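Local atomic coordinates of clavulanic acid biosynthesis oligopeptide binding protein 2 (Streptomyces clavuligerus, PDB entry 2WOL), a protein that probably binds peptides as an extracellular solute-binding protein and belongs to the biosynthetic pathway of the beta-lactamase inhibitor clavulanic acid. Residues L46-L58 / R126-Y139. Sequence-based numbering, arbitrary orientation.
Sequences LDPARTYYVWVWL and RVFAQDVLPGGPTY
An Asx turn and the type I beta turn Asp47 to Arg50, in the loop that runs into helix 54-63, meet the C-terminal end of helix 117-127, through Arg126, and the loop after it. The guanidinium meets the carboxylate end-on in a two-nitrogen salt bridge of two near-straight hydrogen bonds, Arg126 NH1 to Asp47 OD1 (3.0 Å) and Arg126 NH2 to Asp47 OD2 (2.8 Å). Both oxygens are met on their syn sides, and the two planes are only 24° apart. Asp47 OD1 also accepts from Ala49 N on the anti side, tilted out of the carboxylate plane, so the salt bridge and the Asx turn share one oxygen. Leu133 CD1 packs over the Arg126 guanidinium face, and NE makes a second salt bridge to Asp200.

Bent at its third torsion, Arg50 lies alongside Pro134 and donates a nearly straight hydrogen bond (173°) from NE to Pro134 O (2.9 Å), which lies in the guanidinium plane. Gly136 CA makes a CH...O contact of 3.2 Å with Ala49 O, and a water bridges Ala49 O to Pro137 O. Pro137 CG sits 4.1 Å from the Tyr52 ring centroid, 19° off the normal, which defines a CH-pi contact. Tyr52 OH and Tyr139 OH both hydrogen-bond to Asp456 OD2. The whole is loop packing beside a helix end within a family 5 solute-binding protein, with an Asx-turn carboxylate as the salt-bridge partner at one side.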
# COMPACT_ATOMS: atom_id res chain seq x y z
N LEU A 46 -5.61 -2.85 -16.58
CA LEU A 46 -6.92 -2.20 -16.52
C LEU A 46 -8.04 -3.16 -16.08
O LEU A 46 -9.21 -2.78 -16.00
CB LEU A 46 -7.27 -1.51 -17.85
CG LEU A 46 -6.40 -0.32 -18.25
CD1 LEU A 46 -6.75 0.15 -19.65
CD2 LEU A 46 -6.51 0.84 -17.25
N ASP A 47 -7.67 -4.41 -15.80
CA ASP A 47 -8.57 -5.33 -15.12
C ASP A 47 -8.51 -4.96 -13.64
O ASP A 47 -7.44 -4.99 -13.04
CB ASP A 47 -8.11 -6.78 -15.36
CG ASP A 47 -9.08 -7.82 -14.81
OD1 ASP A 47 -9.72 -7.56 -13.76
OD2 ASP A 47 -9.19 -8.91 -15.41
N PRO A 48 -9.66 -4.59 -13.05
CA PRO A 48 -9.63 -4.14 -11.65
C PRO A 48 -9.09 -5.19 -10.66
O PRO A 48 -8.63 -4.84 -9.57
CB PRO A 48 -11.10 -3.82 -11.34
CG PRO A 48 -11.88 -4.58 -12.36
CD PRO A 48 -11.03 -4.58 -13.60
N ALA A 49 -9.14 -6.46 -11.05
CA ALA A 49 -8.67 -7.54 -10.19
C ALA A 49 -7.18 -7.84 -10.31
O ALA A 49 -6.63 -8.56 -9.48
CB ALA A 49 -9.48 -8.81 -10.45
N ARG A 50 -6.53 -7.28 -11.33
CA ARG A 50 -5.17 -7.68 -11.67
C ARG A 50 -4.12 -6.59 -11.45
O ARG A 50 -2.98 -6.72 -11.91
CB ARG A 50 -5.11 -8.19 -13.10
CG ARG A 50 -6.02 -9.39 -13.36
CD ARG A 50 -5.88 -9.88 -14.79
NE ARG A 50 -4.56 -10.46 -15.04
CZ ARG A 50 -4.14 -10.90 -16.22
NH1 ARG A 50 -4.94 -10.83 -17.28
NH2 ARG A 50 -2.93 -11.41 -16.34
N THR A 51 -4.52 -5.53 -10.75
CA THR A 51 -3.60 -4.45 -10.44
C THR A 51 -3.09 -4.49 -8.99
O THR A 51 -3.86 -4.75 -8.05
CB THR A 51 -4.19 -3.06 -10.75
OG1 THR A 51 -3.24 -2.06 -10.37
CG2 THR A 51 -5.51 -2.82 -10.00
N TYR A 52 -1.80 -4.24 -8.84
CA TYR A 52 -1.16 -4.15 -7.53
C TYR A 52 -0.35 -2.86 -7.40
O TYR A 52 0.57 -2.78 -6.58
CB TYR A 52 -0.25 -5.37 -7.27
CG TYR A 52 -0.50 -6.03 -5.93
CD1 TYR A 52 -0.77 -7.40 -5.85
CD2 TYR A 52 -0.50 -5.30 -4.75
CE1 TYR A 52 -1.01 -8.02 -4.63
CE2 TYR A 52 -0.75 -5.90 -3.51
CZ TYR A 52 -1.01 -7.26 -3.47
OH TYR A 52 -1.25 -7.88 -2.26
N TYR A 53 -0.69 -1.86 -8.22
CA TYR A 53 -0.09 -0.53 -8.11
C TYR A 53 -1.00 0.36 -7.28
O TYR A 53 -2.19 0.48 -7.58
CB TYR A 53 0.08 0.14 -9.48
CG TYR A 53 1.20 -0.37 -10.37
CD1 TYR A 53 2.12 -1.33 -9.94
CD2 TYR A 53 1.34 0.13 -11.67
CE1 TYR A 53 3.14 -1.77 -10.78
CE2 TYR A 53 2.35 -0.30 -12.51
CZ TYR A 53 3.25 -1.25 -12.06
OH TYR A 53 4.24 -1.67 -12.92
N VAL A 54 -0.44 0.99 -6.25
CA VAL A 54 -1.22 1.89 -5.39
C VAL A 54 -1.89 2.99 -6.22
O VAL A 54 -3.07 3.29 -6.00
CB VAL A 54 -0.36 2.51 -4.26
CG1 VAL A 54 -1.20 3.46 -3.41
CG2 VAL A 54 0.24 1.43 -3.38
N TRP A 55 -1.17 3.54 -7.19
CA TRP A 55 -1.70 4.62 -8.00
C TRP A 55 -2.79 4.17 -8.98
O TRP A 55 -3.62 4.97 -9.41
CB TRP A 55 -0.59 5.41 -8.70
CG TRP A 55 0.21 4.66 -9.74
CD1 TRP A 55 1.37 3.97 -9.53
CD2 TRP A 55 -0.06 4.59 -11.14
NE1 TRP A 55 1.83 3.45 -10.72
CE2 TRP A 55 0.97 3.82 -11.73
CE3 TRP A 55 -1.08 5.09 -11.97
CZ2 TRP A 55 1.02 3.54 -13.10
CZ3 TRP A 55 -1.03 4.82 -13.34
CH2 TRP A 55 0.01 4.05 -13.88
N VAL A 56 -2.78 2.89 -9.33
CA VAL A 56 -3.86 2.34 -10.15
C VAL A 56 -5.09 2.05 -9.27
O VAL A 56 -6.22 2.24 -9.71
CB VAL A 56 -3.43 1.11 -10.97
CG1 VAL A 56 -4.59 0.58 -11.81
CG2 VAL A 56 -2.25 1.46 -11.88
N TRP A 57 -4.87 1.62 -8.02
CA TRP A 57 -5.98 1.52 -7.07
C TRP A 57 -6.64 2.89 -6.92
O TRP A 57 -7.87 3.01 -6.87
CB TRP A 57 -5.51 1.03 -5.70
CG TRP A 57 -4.91 -0.34 -5.70
CD1 TRP A 57 -5.05 -1.30 -6.67
CD2 TRP A 57 -4.06 -0.91 -4.69
NE1 TRP A 57 -4.35 -2.43 -6.32
CE2 TRP A 57 -3.73 -2.22 -5.11
CE3 TRP A 57 -3.55 -0.44 -3.47
CZ2 TRP A 57 -2.91 -3.07 -4.35
CZ3 TRP A 57 -2.74 -1.29 -2.70
CH2 TRP A 57 -2.42 -2.59 -3.16
N LEU A 58 -5.81 3.93 -6.86
CA LEU A 58 -6.28 5.31 -6.77
C LEU A 58 -7.08 5.70 -8.02
O LEU A 58 -8.15 6.29 -7.91
CB LEU A 58 -5.06 6.22 -6.60
CG LEU A 58 -5.25 7.71 -6.32
CD1 LEU A 58 -5.78 7.92 -4.91
CD2 LEU A 58 -3.91 8.39 -6.52
N ARG A 126 -13.59 -14.43 -9.38
CA ARG A 126 -12.51 -14.22 -10.35
C ARG A 126 -11.12 -14.26 -9.73
O ARG A 126 -10.18 -14.76 -10.34
CB ARG A 126 -12.69 -12.88 -11.08
CG ARG A 126 -13.83 -12.84 -12.06
CD ARG A 126 -13.98 -11.46 -12.64
NE ARG A 126 -13.20 -11.28 -13.87
CZ ARG A 126 -12.20 -10.43 -14.03
NH1 ARG A 126 -11.80 -9.63 -13.04
NH2 ARG A 126 -11.58 -10.37 -15.20
N VAL A 127 -11.00 -13.71 -8.52
CA VAL A 127 -9.72 -13.68 -7.80
C VAL A 127 -9.13 -15.09 -7.66
O VAL A 127 -7.91 -15.27 -7.67
CB VAL A 127 -9.88 -13.00 -6.42
CG1 VAL A 127 -8.59 -13.09 -5.60
CG2 VAL A 127 -10.31 -11.54 -6.60
N PHE A 128 -10.00 -16.09 -7.55
CA PHE A 128 -9.58 -17.49 -7.39
C PHE A 128 -8.93 -18.07 -8.65
O PHE A 128 -8.20 -19.06 -8.56
CB PHE A 128 -10.76 -18.36 -6.98
CG PHE A 128 -11.16 -18.21 -5.54
CD1 PHE A 128 -11.80 -17.06 -5.10
CD2 PHE A 128 -10.90 -19.23 -4.62
CE1 PHE A 128 -12.18 -16.92 -3.78
CE2 PHE A 128 -11.27 -19.09 -3.28
CZ PHE A 128 -11.92 -17.94 -2.86
N ALA A 129 -9.19 -17.47 -9.81
CA ALA A 129 -8.64 -17.96 -11.07
C ALA A 129 -7.25 -17.37 -11.30
O ALA A 129 -7.03 -16.60 -12.24
CB ALA A 129 -9.58 -17.63 -12.23
N GLN A 130 -6.30 -17.75 -10.44
CA GLN A 130 -4.94 -17.20 -10.49
C GLN A 130 -4.14 -17.64 -11.72
O GLN A 130 -3.13 -17.03 -12.06
CB GLN A 130 -4.19 -17.50 -9.19
CG GLN A 130 -4.64 -16.62 -8.02
CD GLN A 130 -4.32 -15.15 -8.26
OE1 GLN A 130 -3.16 -14.77 -8.40
NE2 GLN A 130 -5.36 -14.33 -8.31
N ASP A 131 -4.61 -18.70 -12.38
CA ASP A 131 -4.03 -19.14 -13.65
C ASP A 131 -4.39 -18.23 -14.83
O ASP A 131 -3.66 -18.19 -15.83
CB ASP A 131 -4.45 -20.59 -13.95
CG ASP A 131 -5.96 -20.79 -13.97
OD1 ASP A 131 -6.69 -20.08 -13.25
OD2 ASP A 131 -6.43 -21.69 -14.71
N VAL A 132 -5.50 -17.51 -14.71
CA VAL A 132 -5.97 -16.64 -15.79
C VAL A 132 -5.82 -15.15 -15.45
O VAL A 132 -5.49 -14.34 -16.33
CB VAL A 132 -7.45 -16.97 -16.16
CG1 VAL A 132 -7.98 -16.02 -17.23
CG2 VAL A 132 -7.56 -18.41 -16.65
N LEU A 133 -6.04 -14.81 -14.18
CA LEU A 133 -6.10 -13.41 -13.73
C LEU A 133 -5.08 -13.03 -12.64
O LEU A 133 -5.44 -12.36 -11.66
CB LEU A 133 -7.52 -13.09 -13.24
CG LEU A 133 -8.70 -13.46 -14.15
CD1 LEU A 133 -9.99 -13.26 -13.41
CD2 LEU A 133 -8.69 -12.65 -15.41
N PRO A 134 -3.81 -13.43 -12.81
CA PRO A 134 -2.84 -13.08 -11.77
C PRO A 134 -2.53 -11.59 -11.78
O PRO A 134 -2.74 -10.92 -12.79
CB PRO A 134 -1.59 -13.87 -12.19
CG PRO A 134 -1.70 -13.96 -13.66
CD PRO A 134 -3.17 -14.18 -13.91
N GLY A 135 -2.05 -11.08 -10.65
CA GLY A 135 -1.52 -9.72 -10.59
C GLY A 135 -2.06 -8.86 -9.47
O GLY A 135 -1.47 -7.84 -9.14
N GLY A 136 -3.20 -9.26 -8.90
CA GLY A 136 -3.83 -8.49 -7.84
C GLY A 136 -3.82 -9.18 -6.49
O GLY A 136 -3.31 -10.30 -6.36
N PRO A 137 -4.37 -8.51 -5.46
CA PRO A 137 -4.40 -9.08 -4.11
C PRO A 137 -5.24 -10.35 -4.01
O PRO A 137 -6.20 -10.53 -4.75
CB PRO A 137 -5.02 -7.96 -3.26
CG PRO A 137 -4.85 -6.72 -4.07
CD PRO A 137 -4.95 -7.16 -5.50
N THR A 138 -4.86 -11.24 -3.08
CA THR A 138 -5.52 -12.54 -2.94
C THR A 138 -5.93 -12.82 -1.49
O THR A 138 -6.14 -13.98 -1.12
CB THR A 138 -4.62 -13.69 -3.45
OG1 THR A 138 -3.37 -13.66 -2.76
CG2 THR A 138 -4.39 -13.56 -4.96
N TYR A 139 -6.05 -11.77 -0.69
CA TYR A 139 -6.53 -11.90 0.69
C TYR A 139 -7.85 -12.67 0.80
O TYR A 139 -8.09 -13.37 1.79
CB TYR A 139 -6.71 -10.51 1.32
CG TYR A 139 -5.42 -9.76 1.47
CD1 TYR A 139 -5.02 -8.82 0.52
CD2 TYR A 139 -4.59 -10.00 2.56
CE1 TYR A 139 -3.82 -8.13 0.66
CE2 TYR A 139 -3.39 -9.32 2.71
CZ TYR A 139 -3.01 -8.39 1.76
OH TYR A 139 -1.82 -7.72 1.91
O HOH W 1 -6.96 -10.39 -7.46
O HOH W 2 -5.00 -11.50 -9.12
O HOH W 3 -0.62 -10.24 -14.76
O HOH W 4 -2.27 -10.53 -1.94